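Local coordinates for sortase SrtE1 (PDB 5CUW), which anchors surface proteins to the cell wall as a class E sortase transpeptidase, recognising Leu-Ala-x-Thr-Gly in preference to Leu-Pro-x-Thr-Gly sorting signals, at residues Gln38-Leu43 / Val69-Glu74. Residues are numbered along the deposited sequence; the frame is centred on the assembly and turned at random.
Sequences QGFALL and VGHYAE
F40 reaches over the middle strand 50-56 with its ring and brings CZ to 4.1 Å from CB of H71, which sits at the ring edge, near its plane. The contact belongs to the sortase beta barrel: strands 39-45 and 69-71 both pair with 50-56, so they meet through side chains alone, and no hydrogen bond links them. A classic beta bulge here sets F40 and A41 both opposite I54 of strand 50-56. The CG of F40 lies between the backbone N and the carbonyl carbon (chi1 62°), and the long flat side chain then lies on I54, E56 and M81 and carries CZ to H71. The two side chains cross at about a right angle, and it is the histidine CB that the phenyl edge meets.

Histidine suits its place because it has an apolar stem for F40 and two ring nitrogens for polar partners. Hydrogen bonds with OE1 of E56 at ND1 and OG1 of T79 at NE2 hold the imidazole, which satisfies both nitrogens of this buried residue and fixes the ring's rotation; the carboxylate of E56 would probably polarise the imidazole. F89 meets the ring as well. Next along the chain, Y72, probably a substrate-recognition residue, hydrogen-bonds through OH to T161.

At the other end of the contact, L43 and V69 each start out toward the opposite segment and are buried, which suits their branched apolar side chains, L43 also packing on I114 and V116, and V69 on F102. Here the touch is light: CD2 of L43 stands 4.4 Å from CG2 of V69.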
loop_
_atom_site.group_PDB
_atom_site.type_symbol
_atom_site.label_atom_id
_atom_site.label_comp_id
_atom_site.label_asym_id
_atom_site.label_seq_id
_atom_site.Cartn_x
_atom_site.Cartn_y
_atom_site.Cartn_z
ATOM N N GLN A 38 -14.759 -6.113 1.812
ATOM C CA GLN A 38 -14.486 -7.479 1.374
ATOM C C GLN A 38 -13.008 -7.675 1.029
ATOM O O GLN A 38 -12.467 -6.943 0.191
ATOM C CB GLN A 38 -15.365 -7.808 0.166
ATOM C CG GLN A 38 -14.795 -8.846 -0.780
ATOM C CD GLN A 38 -15.270 -8.638 -2.204
ATOM O OE1 GLN A 38 -15.382 -7.501 -2.671
ATOM N NE2 GLN A 38 -15.559 -9.731 -2.901
ATOM N N GLY A 39 -12.364 -8.655 1.672
ATOM C CA GLY A 39 -10.946 -8.930 1.457
ATOM C C GLY A 39 -10.698 -9.591 0.115
ATOM O O GLY A 39 -11.290 -10.617 -0.176
ATOM N N PHE A 40 -9.838 -9.012 -0.717
ATOM C CA PHE A 40 -9.702 -9.531 -2.073
ATOM C C PHE A 40 -8.281 -9.878 -2.479
ATOM O O PHE A 40 -8.059 -10.392 -3.571
ATOM C CB PHE A 40 -10.286 -8.537 -3.087
ATOM C CG PHE A 40 -9.596 -7.211 -3.120
ATOM C CD1 PHE A 40 -8.483 -7.009 -3.921
ATOM C CD2 PHE A 40 -10.078 -6.146 -2.375
ATOM C CE1 PHE A 40 -7.861 -5.788 -3.966
ATOM C CE2 PHE A 40 -9.458 -4.919 -2.422
ATOM C CZ PHE A 40 -8.344 -4.738 -3.212
ATOM N N ALA A 41 -7.312 -9.598 -1.618
ATOM C CA ALA A 41 -5.944 -9.927 -1.956
ATOM C C ALA A 41 -5.112 -10.048 -0.695
ATOM O O ALA A 41 -5.614 -9.802 0.400
ATOM C CB ALA A 41 -5.357 -8.871 -2.887
ATOM N N LEU A 42 -3.852 -10.441 -0.859
ATOM C CA LEU A 42 -2.894 -10.504 0.251
ATOM C C LEU A 42 -1.695 -9.603 -0.050
ATOM O O LEU A 42 -1.153 -9.637 -1.155
ATOM C CB LEU A 42 -2.416 -11.937 0.493
ATOM C CG LEU A 42 -3.182 -12.833 1.471
ATOM C CD1 LEU A 42 -2.566 -14.222 1.477
ATOM C CD2 LEU A 42 -3.172 -12.246 2.879
ATOM N N LEU A 43 -1.288 -8.798 0.927
ATOM C CA LEU A 43 -0.085 -7.979 0.790
ATOM C C LEU A 43 1.089 -8.628 1.534
ATOM O O LEU A 43 0.956 -8.969 2.709
ATOM C CB LEU A 43 -0.322 -6.580 1.330
ATOM C CG LEU A 43 0.832 -5.587 1.149
ATOM C CD1 LEU A 43 0.925 -5.161 -0.313
ATOM C CD2 LEU A 43 0.647 -4.371 2.053
ATOM N N VAL A 69 -5.384 -4.277 5.733
ATOM C CA VAL A 69 -5.084 -2.989 5.148
ATOM C C VAL A 69 -6.170 -2.691 4.128
ATOM O O VAL A 69 -6.780 -3.611 3.576
ATOM C CB VAL A 69 -3.692 -2.902 4.492
ATOM C CG1 VAL A 69 -2.601 -3.214 5.503
ATOM C CG2 VAL A 69 -3.584 -3.790 3.267
ATOM N N GLY A 70 -6.417 -1.402 3.917
ATOM C CA GLY A 70 -7.550 -0.952 3.134
ATOM C C GLY A 70 -7.161 -0.260 1.853
ATOM O O GLY A 70 -6.258 0.590 1.827
ATOM N N HIS A 71 -7.853 -0.635 0.784
ATOM C CA HIS A 71 -7.728 0.022 -0.511
ATOM C C HIS A 71 -8.629 1.257 -0.575
ATOM O O HIS A 71 -9.843 1.153 -0.410
ATOM C CB HIS A 71 -8.082 -0.968 -1.630
ATOM C CG HIS A 71 -8.117 -0.359 -3.000
ATOM N ND1 HIS A 71 -9.176 -0.543 -3.866
ATOM C CD2 HIS A 71 -7.229 0.430 -3.652
ATOM C CE1 HIS A 71 -8.931 0.098 -4.997
ATOM N NE2 HIS A 71 -7.760 0.701 -4.892
ATOM N N TYR A 72 -8.042 2.425 -0.817
ATOM C CA TYR A 72 -8.840 3.654 -0.889
ATOM C C TYR A 72 -9.873 3.490 -1.999
ATOM O O TYR A 72 -9.504 3.269 -3.152
ATOM C CB TYR A 72 -7.962 4.878 -1.146
ATOM C CG TYR A 72 -7.165 5.353 0.059
ATOM C CD1 TYR A 72 -5.895 4.860 0.315
ATOM C CD2 TYR A 72 -7.684 6.307 0.926
ATOM C CE1 TYR A 72 -5.152 5.312 1.398
ATOM C CE2 TYR A 72 -6.953 6.755 2.016
ATOM C CZ TYR A 72 -5.691 6.250 2.244
ATOM O OH TYR A 72 -4.962 6.689 3.316
ATOM N N ALA A 73 -11.152 3.564 -1.651
ATOM C CA ALA A 73 -12.196 3.229 -2.620
ATOM C C ALA A 73 -13.437 4.115 -2.594
ATOM O O ALA A 73 -14.347 3.898 -3.395
ATOM C CB ALA A 73 -12.619 1.774 -2.434
ATOM N N GLU A 74 -13.494 5.106 -1.710
ATOM C CA GLU A 74 -14.690 5.952 -1.643
ATOM C C GLU A 74 -14.399 7.452 -1.561
ATOM O O GLU A 74 -13.261 7.866 -1.350
ATOM C CB GLU A 74 -15.555 5.537 -0.451
#